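Local coordinates for phosphomethylpyrimidine kinase (Pyrococcus furiosus, PDB 2PB9), which probably makes and phosphorylates hydroxymethylpyrimidine phosphate and joins its diphosphate to thiazole phosphate to give thiamine phosphate, the crystallised piece being the C-terminal ThiN domain, at residues A[18-27]-A[179-187]; A[26-37]-A[93-104]. All coordinates share one frame; numbering follows the deposited sequence.

In the fold
From the N terminus, helix 5-21 ends in a turn that enters contact 1, and the chain runs on through 26-37 into strand 35-38. Contact 2 closes first: 26-37 meets 93-104 after strands 50-53 and 70-72, the hairpin 57-59/64-66 and helix 77-86. Contact 1 closes last, when helix 176-185 near the C terminus returns to pack on 18-27, so contact 2 is nested inside its loop. The two share R26 and L27. They also touch directly, V179 of the terminal helix packing on S94, F35 and I96 of the paired strands and L186 on I98. Together they tie both terminal helices to the middle of the sheet.

Contact 1 of 2, residues A[18-27]-A[179-187]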
loop_
_atom_site.group_PDB
_atom_site.type_symbol
_atom_site.label_atom_id
_atom_site.label_comp_id
_atom_site.label_asym_id
_atom_site.label_seq_id
_atom_site.Cartn_x
_atom_site.Cartn_y
_atom_site.Cartn_z
ATOM N N GLU A 18 -0.393 -8.773 36.245
ATOM C CA GLU A 18 -1.208 -9.932 35.937
ATOM C C GLU A 18 -1.188 -10.230 34.433
ATOM O O GLU A 18 -1.190 -11.386 34.016
ATOM C CB GLU A 18 -2.646 -9.738 36.427
ATOM C CG GLU A 18 -3.522 -10.949 36.142
ATOM C CD GLU A 18 -4.885 -10.880 36.807
ATOM O OE1 GLU A 18 -5.538 -9.818 36.735
ATOM O OE2 GLU A 18 -5.318 -11.896 37.391
ATOM N N PHE A 19 -1.185 -9.169 33.627
ATOM C CA PHE A 19 -1.103 -9.404 32.195
ATOM C C PHE A 19 0.091 -10.269 31.813
ATOM O O PHE A 19 -0.021 -11.253 31.129
ATOM C CB PHE A 19 -1.046 -8.082 31.433
ATOM C CG PHE A 19 -0.822 -8.254 29.962
ATOM C CD1 PHE A 19 -1.850 -8.683 29.140
ATOM C CD2 PHE A 19 0.416 -7.991 29.404
ATOM C CE1 PHE A 19 -1.646 -8.847 27.783
ATOM C CE2 PHE A 19 0.626 -8.154 28.048
ATOM C CZ PHE A 19 -0.406 -8.582 27.236
ATOM N N GLU A 20 1.230 -9.880 32.402
ATOM C CA GLU A 20 2.470 -10.621 32.206
ATOM C C GLU A 20 2.343 -12.061 32.703
ATOM O O GLU A 20 2.752 -12.992 32.019
ATOM C CB GLU A 20 3.625 -9.963 32.963
ATOM C CG GLU A 20 4.096 -8.650 32.416
ATOM C CD GLU A 20 5.251 -8.095 33.217
ATOM O OE1 GLU A 20 5.092 -7.966 34.453
ATOM O OE2 GLU A 20 6.312 -7.784 32.625
ATOM N N SER A 21 1.781 -12.241 33.893
ATOM C CA SER A 21 1.647 -13.577 34.450
ATOM C C SER A 21 0.864 -14.529 33.544
ATOM O O SER A 21 1.246 -15.689 33.397
ATOM C CB SER A 21 1.012 -13.528 35.850
ATOM O OG SER A 21 -0.392 -13.356 35.796
ATOM N N ILE A 22 -0.214 -14.059 32.926
ATOM C CA ILE A 22 -0.986 -14.930 32.038
ATOM C C ILE A 22 -0.209 -15.236 30.761
ATOM O O ILE A 22 -0.655 -16.011 29.919
ATOM C CB ILE A 22 -2.367 -14.322 31.679
ATOM C CG1 ILE A 22 -2.201 -12.985 30.957
ATOM C CG2 ILE A 22 -3.195 -14.143 32.947
ATOM C CD1 ILE A 22 -3.526 -12.341 30.586
ATOM N N ASN A 23 0.959 -14.610 30.637
ATOM C CA ASN A 23 1.865 -14.812 29.506
ATOM C C ASN A 23 1.231 -14.818 28.117
ATOM O O ASN A 23 1.191 -15.849 27.447
ATOM C CB ASN A 23 2.638 -16.119 29.703
ATOM C CG ASN A 23 3.617 -16.393 28.575
ATOM O OD1 ASN A 23 4.502 -15.582 28.296
ATOM N ND2 ASN A 23 3.461 -17.541 27.916
ATOM N N PRO A 24 0.749 -13.653 27.659
ATOM C CA PRO A 24 0.107 -13.460 26.355
ATOM C C PRO A 24 1.103 -13.099 25.249
ATOM O O PRO A 24 1.121 -11.973 24.755
ATOM C CB PRO A 24 -0.852 -12.323 26.638
ATOM C CG PRO A 24 -0.009 -11.449 27.528
ATOM C CD PRO A 24 0.627 -12.436 28.483
ATOM N N VAL A 25 1.928 -14.056 24.852
ATOM C CA VAL A 25 2.921 -13.793 23.825
ATOM C C VAL A 25 2.320 -13.648 22.424
ATOM O O VAL A 25 2.687 -12.736 21.682
ATOM C CB VAL A 25 3.993 -14.903 23.803
ATOM C CG1 VAL A 25 5.216 -14.436 23.024
ATOM C CG2 VAL A 25 4.370 -15.278 25.227
ATOM N N ARG A 26 1.394 -14.530 22.060
ATOM C CA ARG A 26 0.804 -14.458 20.728
ATOM C C ARG A 26 0.076 -13.152 20.466
ATOM O O ARG A 26 -0.125 -12.784 19.306
ATOM C CB ARG A 26 -0.165 -15.620 20.494
ATOM C CG ARG A 26 -1.436 -15.566 21.324
ATOM C CD ARG A 26 -2.296 -16.813 21.097
ATOM N NE ARG A 26 -3.121 -16.740 19.888
ATOM C CZ ARG A 26 -4.430 -16.496 19.892
ATOM N NH1 ARG A 26 -5.068 -16.300 21.044
ATOM N NH2 ARG A 26 -5.104 -16.450 18.747
ATOM N N LEU A 27 -0.307 -12.453 21.535
ATOM C CA LEU A 27 -1.046 -11.198 21.411
ATOM C C LEU A 27 -0.200 -9.924 21.326
ATOM O O LEU A 27 -0.729 -8.845 21.082
ATOM C CB LEU A 27 -2.035 -11.059 22.575
ATOM C CG LEU A 27 -3.129 -12.124 22.733
ATOM C CD1 LEU A 27 -4.078 -11.743 23.868
ATOM C CD2 LEU A 27 -3.903 -12.263 21.428
ATOM N N VAL A 179 -10.363 -4.354 31.314
ATOM C CA VAL A 179 -9.631 -4.557 30.083
ATOM C C VAL A 179 -8.996 -5.937 30.188
ATOM O O VAL A 179 -9.230 -6.816 29.350
ATOM C CB VAL A 179 -8.537 -3.474 29.891
ATOM C CG1 VAL A 179 -7.653 -3.825 28.700
ATOM C CG2 VAL A 179 -9.186 -2.100 29.676
ATOM N N LEU A 180 -8.212 -6.134 31.243
ATOM C CA LEU A 180 -7.552 -7.412 31.448
ATOM C C LEU A 180 -8.522 -8.587 31.400
ATOM O O LEU A 180 -8.140 -9.697 31.034
ATOM C CB LEU A 180 -6.815 -7.427 32.780
ATOM C CG LEU A 180 -6.019 -8.714 32.979
ATOM C CD1 LEU A 180 -5.171 -9.014 31.748
ATOM C CD2 LEU A 180 -5.153 -8.570 34.202
ATOM N N GLU A 181 -9.780 -8.349 31.760
ATOM C CA GLU A 181 -10.753 -9.426 31.753
ATOM C C GLU A 181 -11.116 -9.843 30.335
ATOM O O GLU A 181 -11.307 -11.025 30.072
ATOM C CB GLU A 181 -11.995 -9.024 32.553
ATOM C CG GLU A 181 -11.666 -8.721 34.024
ATOM C CD GLU A 181 -12.893 -8.530 34.921
ATOM O OE1 GLU A 181 -13.628 -9.521 35.139
ATOM O OE2 GLU A 181 -13.115 -7.397 35.414
ATOM N N LYS A 182 -11.199 -8.888 29.415
ATOM C CA LYS A 182 -11.528 -9.212 28.029
ATOM C C LYS A 182 -10.376 -10.031 27.458
ATOM O O LYS A 182 -10.577 -10.980 26.702
ATOM C CB LYS A 182 -11.678 -7.940 27.185
ATOM C CG LYS A 182 -12.687 -6.932 27.672
ATOM C CD LYS A 182 -14.036 -7.142 27.035
ATOM C CE LYS A 182 -15.050 -6.140 27.567
ATOM N NZ LYS A 182 -15.228 -6.260 29.052
ATOM N N ILE A 183 -9.159 -9.643 27.816
ATOM C CA ILE A 183 -7.976 -10.331 27.330
ATOM C C ILE A 183 -7.969 -11.768 27.821
ATOM O O ILE A 183 -7.686 -12.698 27.059
ATOM C CB ILE A 183 -6.693 -9.615 27.799
ATOM C CG1 ILE A 183 -6.652 -8.205 27.208
ATOM C CG2 ILE A 183 -5.458 -10.409 27.383
ATOM C CD1 ILE A 183 -6.679 -8.167 25.687
ATOM N N LYS A 184 -8.280 -11.944 29.102
ATOM C CA LYS A 184 -8.324 -13.271 29.694
ATOM C C LYS A 184 -9.248 -14.164 28.866
ATOM O O LYS A 184 -8.905 -15.313 28.570
ATOM C CB LYS A 184 -8.803 -13.181 31.147
ATOM C CG LYS A 184 -7.710 -12.757 32.151
ATOM C CD LYS A 184 -8.313 -12.366 33.502
ATOM C CE LYS A 184 -7.579 -12.999 34.686
ATOM N NZ LYS A 184 -6.135 -12.651 34.735
HETATM N N MSE A 185 -10.404 -13.627 28.479
HETATM C CA MSE A 185 -11.378 -14.365 27.670
HETATM C C MSE A 185 -10.742 -14.820 26.365
HETATM O O MSE A 185 -10.901 -15.968 25.935
HETATM C CB MSE A 185 -12.574 -13.482 27.316
HETATM C CG MSE A 185 -13.537 -13.169 28.437
HETATM SE SE MSE A 185 -14.951 -11.993 27.777
HETATM C CE MSE A 185 -14.612 -10.447 28.910
ATOM N N LEU A 186 -10.030 -13.889 25.740
ATOM C CA LEU A 186 -9.363 -14.122 24.466
ATOM C C LEU A 186 -8.499 -15.375 24.472
ATOM O O LEU A 186 -8.052 -15.834 23.426
ATOM C CB LEU A 186 -8.514 -12.905 24.102
ATOM C CG LEU A 186 -8.024 -12.823 22.661
ATOM C CD1 LEU A 186 -9.209 -12.911 21.714
ATOM C CD2 LEU A 186 -7.270 -11.522 22.456
ATOM N N ILE A 187 -8.263 -15.922 25.658
ATOM C CA ILE A 187 -7.470 -17.135 25.788
ATOM C C ILE A 187 -8.383 -18.327 26.140
ATOM O O ILE A 187 -8.457 -19.279 25.323
ATOM C CB ILE A 187 -6.398 -16.958 26.873
ATOM C CG1 ILE A 187 -5.651 -15.642 26.649
ATOM C CG2 ILE A 187 -5.432 -18.122 26.833
ATOM C CD1 ILE A 187 -4.553 -15.394 27.658
#
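Helix-to-helix packing joins the end of helix 5-21 and the turn after it to helix 176-185, the first and last helices of the chain, beside the central sheet. F19 and I22 touch L180 and I183, and L27, further along the turn, meets I183 and L186. The F19 ring presents its edge: I183 CG2 lies near the ring plane, 4.1 Å from F19 CE1, and L180 CD1 is also close to that plane. I22 CD1 lies 3.9 Å from L180 CD1, the two side chains running past each other in opposite directions. The same I22 CD1 is also near I183 CG2 and, more loosely, I187 CD1. L27 and L186 instead reach toward each other tip to tip, with L27 CD1 3.5 Å from L186 CD2; L27 CD1 also meets I183 CG2 at 4.0 Å. At the outer margin the contact turns polar. E18 and K184 cross at about a right angle, and E18 OE2 forms a salt bridge of 2.9 Å with K184 NZ, whose chain bends at its last two torsions to bring the ammonium to the carboxylate and alongside I22 CG2. N23, with positive phi, ends the helical course and lets the chain swing back so that L27 points at the second helix. The first and last helices thus lie side by side, with F19 reaching I96 and L186 reaching I98 of strand 94-98, as in a layered alpha/beta fold, here that of the ThiN domain.

Contact 2 of 2, residues A[26-37]-A[93-104]; sequences RLIPEVGTNFVY and RSAINIRYSREI
F35, V36 and Y37 pair with I96, A95 and S94 as neighbouring antiparallel strands in the middle of the mixed sheet of the ThiN domain. V36 and A95 are the hydrogen-bonded pair: V36 N gives to A95 O at 3.1 Å, and A95 N returns a bond to V36 O. That carbonyl also accepts from S94 OG at 3.0 Å, nearly along the C=O axis, so two donors hold it. On the face with F35 and Y37, I96 CD1 lies over one face of the F35 ring, toward its rim, and the R93 side chain crosses Y37 obliquely, its guanidinium plane 21° from the ring and Y37 OH over one guanidinium face.

Past F35 the backbone pairing thins to a weak N97 N to N34 O bond, and side chains add to it. The N97 amide bridges the 32-34 turn: ND2 donates to G32 O at 3.2 Å, in the carbonyl plane and on a lone pair, while N34 N donates to OD1 from above its carbonyl plane. CG of N97 sits between backbone N and carbonyl carbon (chi1 65°), which swings the amide to the turn. T33 OG1 donates to N97 O at 2.9 Å. At the far end R99 N donates to L27 O, L27 CD2 packs on I104 CD1, and the R99 guanidinium grips R26 O side-on, NE at 2.6 Å and NH2 at 2.7 Å.

Further out, E30 forms a salt bridge with R56 of the second subunit, helix 77-86 meets V36, A95 and N97, and on the other face helix 176-185 packs V179 CG1 against F35 CE2.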
loop_
_atom_site.group_PDB
_atom_site.type_symbol
_atom_site.label_atom_id
_atom_site.label_comp_id
_atom_site.label_asym_id
_atom_site.label_seq_id
_atom_site.Cartn_x
_atom_site.Cartn_y
_atom_site.Cartn_z
ATOM N N ARG A 26 1.394 -14.530 22.060
ATOM C CA ARG A 26 0.804 -14.458 20.728
ATOM C C ARG A 26 0.076 -13.152 20.466
ATOM O O ARG A 26 -0.125 -12.784 19.306
ATOM C CB ARG A 26 -0.165 -15.620 20.494
ATOM C CG ARG A 26 -1.436 -15.566 21.324
ATOM C CD ARG A 26 -2.296 -16.813 21.097
ATOM N NE ARG A 26 -3.121 -16.740 19.888
ATOM C CZ ARG A 26 -4.430 -16.496 19.892
ATOM N NH1 ARG A 26 -5.068 -16.300 21.044
ATOM N NH2 ARG A 26 -5.104 -16.450 18.747
ATOM N N LEU A 27 -0.307 -12.453 21.535
ATOM C CA LEU A 27 -1.046 -11.198 21.411
ATOM C C LEU A 27 -0.200 -9.924 21.326
ATOM O O LEU A 27 -0.729 -8.845 21.082
ATOM C CB LEU A 27 -2.035 -11.059 22.575
ATOM C CG LEU A 27 -3.129 -12.124 22.733
ATOM C CD1 LEU A 27 -4.078 -11.743 23.868
ATOM C CD2 LEU A 27 -3.903 -12.263 21.428
ATOM N N ILE A 28 1.104 -10.045 21.520
ATOM C CA ILE A 28 1.989 -8.889 21.491
ATOM C C ILE A 28 2.489 -8.539 20.092
ATOM O O ILE A 28 3.091 -9.373 19.424
ATOM C CB ILE A 28 3.231 -9.137 22.396
ATOM C CG1 ILE A 28 2.789 -9.395 23.837
ATOM C CG2 ILE A 28 4.181 -7.944 22.337
ATOM C CD1 ILE A 28 2.301 -8.185 24.554
ATOM N N PRO A 29 2.242 -7.301 19.627
ATOM C CA PRO A 29 2.718 -6.915 18.293
ATOM C C PRO A 29 4.230 -6.649 18.319
ATOM O O PRO A 29 4.877 -6.806 19.361
ATOM C CB PRO A 29 1.914 -5.653 17.988
ATOM C CG PRO A 29 1.707 -5.045 19.340
ATOM C CD PRO A 29 1.377 -6.249 20.201
ATOM N N GLU A 30 4.785 -6.238 17.180
ATOM C CA GLU A 30 6.211 -5.965 17.081
ATOM C C GLU A 30 6.610 -4.639 17.705
ATOM O O GLU A 30 7.722 -4.504 18.225
ATOM C CB GLU A 30 6.660 -5.996 15.618
ATOM C CG GLU A 30 6.743 -7.393 15.042
ATOM C CD GLU A 30 7.743 -8.262 15.789
ATOM O OE1 GLU A 30 8.881 -8.435 15.291
ATOM O OE2 GLU A 30 7.389 -8.763 16.888
ATOM N N VAL A 31 5.706 -3.666 17.654
ATOM C CA VAL A 31 5.963 -2.344 18.209
ATOM C C VAL A 31 5.795 -2.344 19.731
ATOM O O VAL A 31 6.130 -1.367 20.417
ATOM C CB VAL A 31 5.023 -1.288 17.568
ATOM C CG1 VAL A 31 5.150 -1.349 16.066
ATOM C CG2 VAL A 31 3.575 -1.529 17.978
ATOM N N GLY A 32 5.285 -3.458 20.252
ATOM C CA GLY A 32 5.089 -3.591 21.684
ATOM C C GLY A 32 3.673 -3.279 22.135
ATOM O O GLY A 32 2.908 -2.608 21.441
ATOM N N THR A 33 3.313 -3.777 23.308
ATOM C CA THR A 33 1.993 -3.516 23.834
ATOM C C THR A 33 2.063 -2.515 24.987
ATOM O O THR A 33 2.928 -2.607 25.868
ATOM C CB THR A 33 1.305 -4.823 24.318
ATOM O OG1 THR A 33 0.893 -5.587 23.180
ATOM C CG2 THR A 33 0.076 -4.510 25.195
ATOM N N ASN A 34 1.163 -1.541 24.948
ATOM C CA ASN A 34 1.078 -0.560 26.000
ATOM C C ASN A 34 -0.326 -0.685 26.594
ATOM O O ASN A 34 -1.304 -0.919 25.881
ATOM C CB ASN A 34 1.332 0.846 25.458
ATOM C CG ASN A 34 2.010 1.745 26.483
ATOM O OD1 ASN A 34 2.655 2.724 26.126
ATOM N ND2 ASN A 34 1.866 1.412 27.762
ATOM N N PHE A 35 -0.406 -0.552 27.908
ATOM C CA PHE A 35 -1.655 -0.674 28.640
ATOM C C PHE A 35 -1.802 0.660 29.373
ATOM O O PHE A 35 -0.917 1.056 30.142
ATOM C CB PHE A 35 -1.511 -1.854 29.609
ATOM C CG PHE A 35 -2.803 -2.353 30.186
ATOM C CD1 PHE A 35 -2.812 -3.502 30.979
ATOM C CD2 PHE A 35 -3.999 -1.670 29.983
ATOM C CE1 PHE A 35 -3.993 -3.967 31.568
ATOM C CE2 PHE A 35 -5.190 -2.122 30.566
ATOM C CZ PHE A 35 -5.183 -3.274 31.362
ATOM N N VAL A 36 -2.899 1.368 29.125
ATOM C CA VAL A 36 -3.080 2.667 29.764
ATOM C C VAL A 36 -4.319 2.837 30.617
ATOM O O VAL A 36 -5.292 2.087 30.507
ATOM C CB VAL A 36 -3.077 3.834 28.735
ATOM C CG1 VAL A 36 -1.802 3.814 27.941
ATOM C CG2 VAL A 36 -4.303 3.752 27.823
ATOM N N TYR A 37 -4.253 3.848 31.473
ATOM C CA TYR A 37 -5.342 4.200 32.364
ATOM C C TYR A 37 -5.253 5.710 32.553
ATOM O O TYR A 37 -4.310 6.230 33.152
ATOM C CB TYR A 37 -5.196 3.470 33.689
ATOM C CG TYR A 37 -6.425 3.534 34.565
ATOM C CD1 TYR A 37 -7.648 3.986 34.063
ATOM C CD2 TYR A 37 -6.367 3.119 35.900
ATOM C CE1 TYR A 37 -8.782 4.027 34.866
ATOM C CE2 TYR A 37 -7.493 3.152 36.709
ATOM C CZ TYR A 37 -8.692 3.606 36.187
ATOM O OH TYR A 37 -9.795 3.624 36.996
ATOM N N ARG A 93 -11.546 4.947 30.460
ATOM C CA ARG A 93 -10.213 5.517 30.451
ATOM C C ARG A 93 -9.084 4.518 30.516
ATOM O O ARG A 93 -7.975 4.847 30.936
ATOM C CB ARG A 93 -10.058 6.532 31.574
ATOM C CG ARG A 93 -10.928 6.288 32.767
ATOM C CD ARG A 93 -11.578 7.592 33.150
ATOM N NE ARG A 93 -11.873 7.638 34.571
ATOM C CZ ARG A 93 -10.953 7.624 35.528
ATOM N NH1 ARG A 93 -9.666 7.569 35.219
ATOM N NH2 ARG A 93 -11.329 7.662 36.797
ATOM N N SER A 94 -9.369 3.293 30.100
ATOM C CA SER A 94 -8.361 2.253 30.068
ATOM C C SER A 94 -8.438 1.632 28.685
ATOM O O SER A 94 -9.483 1.680 28.029
ATOM C CB SER A 94 -8.634 1.190 31.129
ATOM O OG SER A 94 -7.573 0.244 31.171
ATOM N N ALA A 95 -7.325 1.065 28.238
ATOM C CA ALA A 95 -7.272 0.426 26.932
ATOM C C ALA A 95 -5.967 -0.339 26.817
ATOM O O ALA A 95 -5.101 -0.231 27.682
ATOM C CB ALA A 95 -7.366 1.482 25.816
ATOM N N ILE A 96 -5.840 -1.116 25.750
ATOM C CA ILE A 96 -4.628 -1.883 25.496
ATOM C C ILE A 96 -4.566 -2.263 24.021
ATOM O O ILE A 96 -5.589 -2.570 23.402
ATOM C CB ILE A 96 -4.574 -3.169 26.358
ATOM C CG1 ILE A 96 -3.225 -3.853 26.180
ATOM C CG2 ILE A 96 -5.675 -4.138 25.951
ATOM C CD1 ILE A 96 -3.030 -5.030 27.102
ATOM N N ASN A 97 -3.379 -2.216 23.438
ATOM C CA ASN A 97 -3.281 -2.589 22.042
ATOM C C ASN A 97 -2.570 -3.928 21.907
ATOM O O ASN A 97 -1.503 -4.154 22.493
ATOM C CB ASN A 97 -2.565 -1.508 21.207
ATOM C CG ASN A 97 -1.102 -1.318 21.591
ATOM O OD1 ASN A 97 -0.785 -0.613 22.550
ATOM N ND2 ASN A 97 -0.204 -1.947 20.837
ATOM N N ILE A 98 -3.190 -4.827 21.154
ATOM C CA ILE A 98 -2.611 -6.132 20.934
ATOM C C ILE A 98 -2.474 -6.404 19.451
ATOM O O ILE A 98 -3.079 -5.729 18.621
ATOM C CB ILE A 98 -3.459 -7.231 21.572
ATOM C CG1 ILE A 98 -4.895 -7.153 21.057
ATOM C CG2 ILE A 98 -3.439 -7.079 23.083
ATOM C CD1 ILE A 98 -5.790 -8.280 21.578
ATOM N N ARG A 99 -1.657 -7.403 19.143
ATOM C CA ARG A 99 -1.380 -7.832 17.782
ATOM C C ARG A 99 -2.643 -8.182 16.986
ATOM O O ARG A 99 -3.629 -8.663 17.549
ATOM C CB ARG A 99 -0.455 -9.053 17.828
ATOM C CG ARG A 99 0.239 -9.367 16.528
ATOM C CD ARG A 99 1.302 -10.401 16.757
ATOM N NE ARG A 99 0.724 -11.687 17.135
ATOM C CZ ARG A 99 0.193 -12.555 16.276
ATOM N NH1 ARG A 99 0.168 -12.283 14.975
ATOM N NH2 ARG A 99 -0.319 -13.694 16.720
ATOM N N TYR A 100 -2.603 -7.933 15.677
ATOM C CA TYR A 100 -3.723 -8.263 14.802
ATOM C C TYR A 100 -3.337 -9.436 13.899
ATOM O O TYR A 100 -2.178 -9.587 13.513
ATOM C CB TYR A 100 -4.113 -7.070 13.908
ATOM C CG TYR A 100 -5.139 -7.423 12.830
ATOM C CD1 TYR A 100 -6.513 -7.301 13.069
ATOM C CD2 TYR A 100 -4.734 -7.969 11.604
ATOM C CE1 TYR A 100 -7.458 -7.724 12.123
ATOM C CE2 TYR A 100 -5.665 -8.397 10.656
ATOM C CZ TYR A 100 -7.026 -8.276 10.921
ATOM O OH TYR A 100 -7.953 -8.750 10.002
ATOM N N SER A 101 -4.321 -10.265 13.574
ATOM C CA SER A 101 -4.137 -11.407 12.677
ATOM C C SER A 101 -5.509 -12.045 12.483
ATOM O O SER A 101 -6.398 -11.872 13.323
ATOM C CB SER A 101 -3.140 -12.428 13.251
ATOM O OG SER A 101 -3.737 -13.260 14.224
ATOM N N ARG A 102 -5.687 -12.757 11.373
ATOM C CA ARG A 102 -6.961 -13.406 11.077
ATOM C C ARG A 102 -7.494 -14.186 12.266
ATOM O O ARG A 102 -8.637 -14.022 12.678
ATOM C CB ARG A 102 -6.817 -14.355 9.881
ATOM C CG ARG A 102 -5.612 -15.294 9.949
ATOM C CD ARG A 102 -5.865 -16.605 9.174
ATOM N NE ARG A 102 -4.637 -17.398 9.046
ATOM C CZ ARG A 102 -3.928 -17.514 7.917
ATOM N NH1 ARG A 102 -4.320 -16.900 6.793
ATOM N NH2 ARG A 102 -2.807 -18.231 7.918
ATOM N N GLU A 103 -6.644 -15.027 12.826
ATOM C CA GLU A 103 -7.035 -15.847 13.954
ATOM C C GLU A 103 -7.548 -15.038 15.141
ATOM O O GLU A 103 -8.662 -15.270 15.625
ATOM C CB GLU A 103 -5.854 -16.710 14.383
ATOM C CG GLU A 103 -6.241 -17.950 15.151
ATOM C CD GLU A 103 -5.200 -19.044 15.021
ATOM O OE1 GLU A 103 -4.920 -19.465 13.876
ATOM O OE2 GLU A 103 -4.657 -19.480 16.061
ATOM N N ILE A 104 -6.748 -14.080 15.603
ATOM C CA ILE A 104 -7.135 -13.277 16.753
ATOM C C ILE A 104 -8.435 -12.529 16.524
ATOM O O ILE A 104 -9.331 -12.555 17.364
ATOM C CB ILE A 104 -6.018 -12.285 17.136
ATOM C CG1 ILE A 104 -4.748 -13.070 17.488
ATOM C CG2 ILE A 104 -6.461 -11.423 18.318
ATOM C CD1 ILE A 104 -3.571 -12.218 17.830
#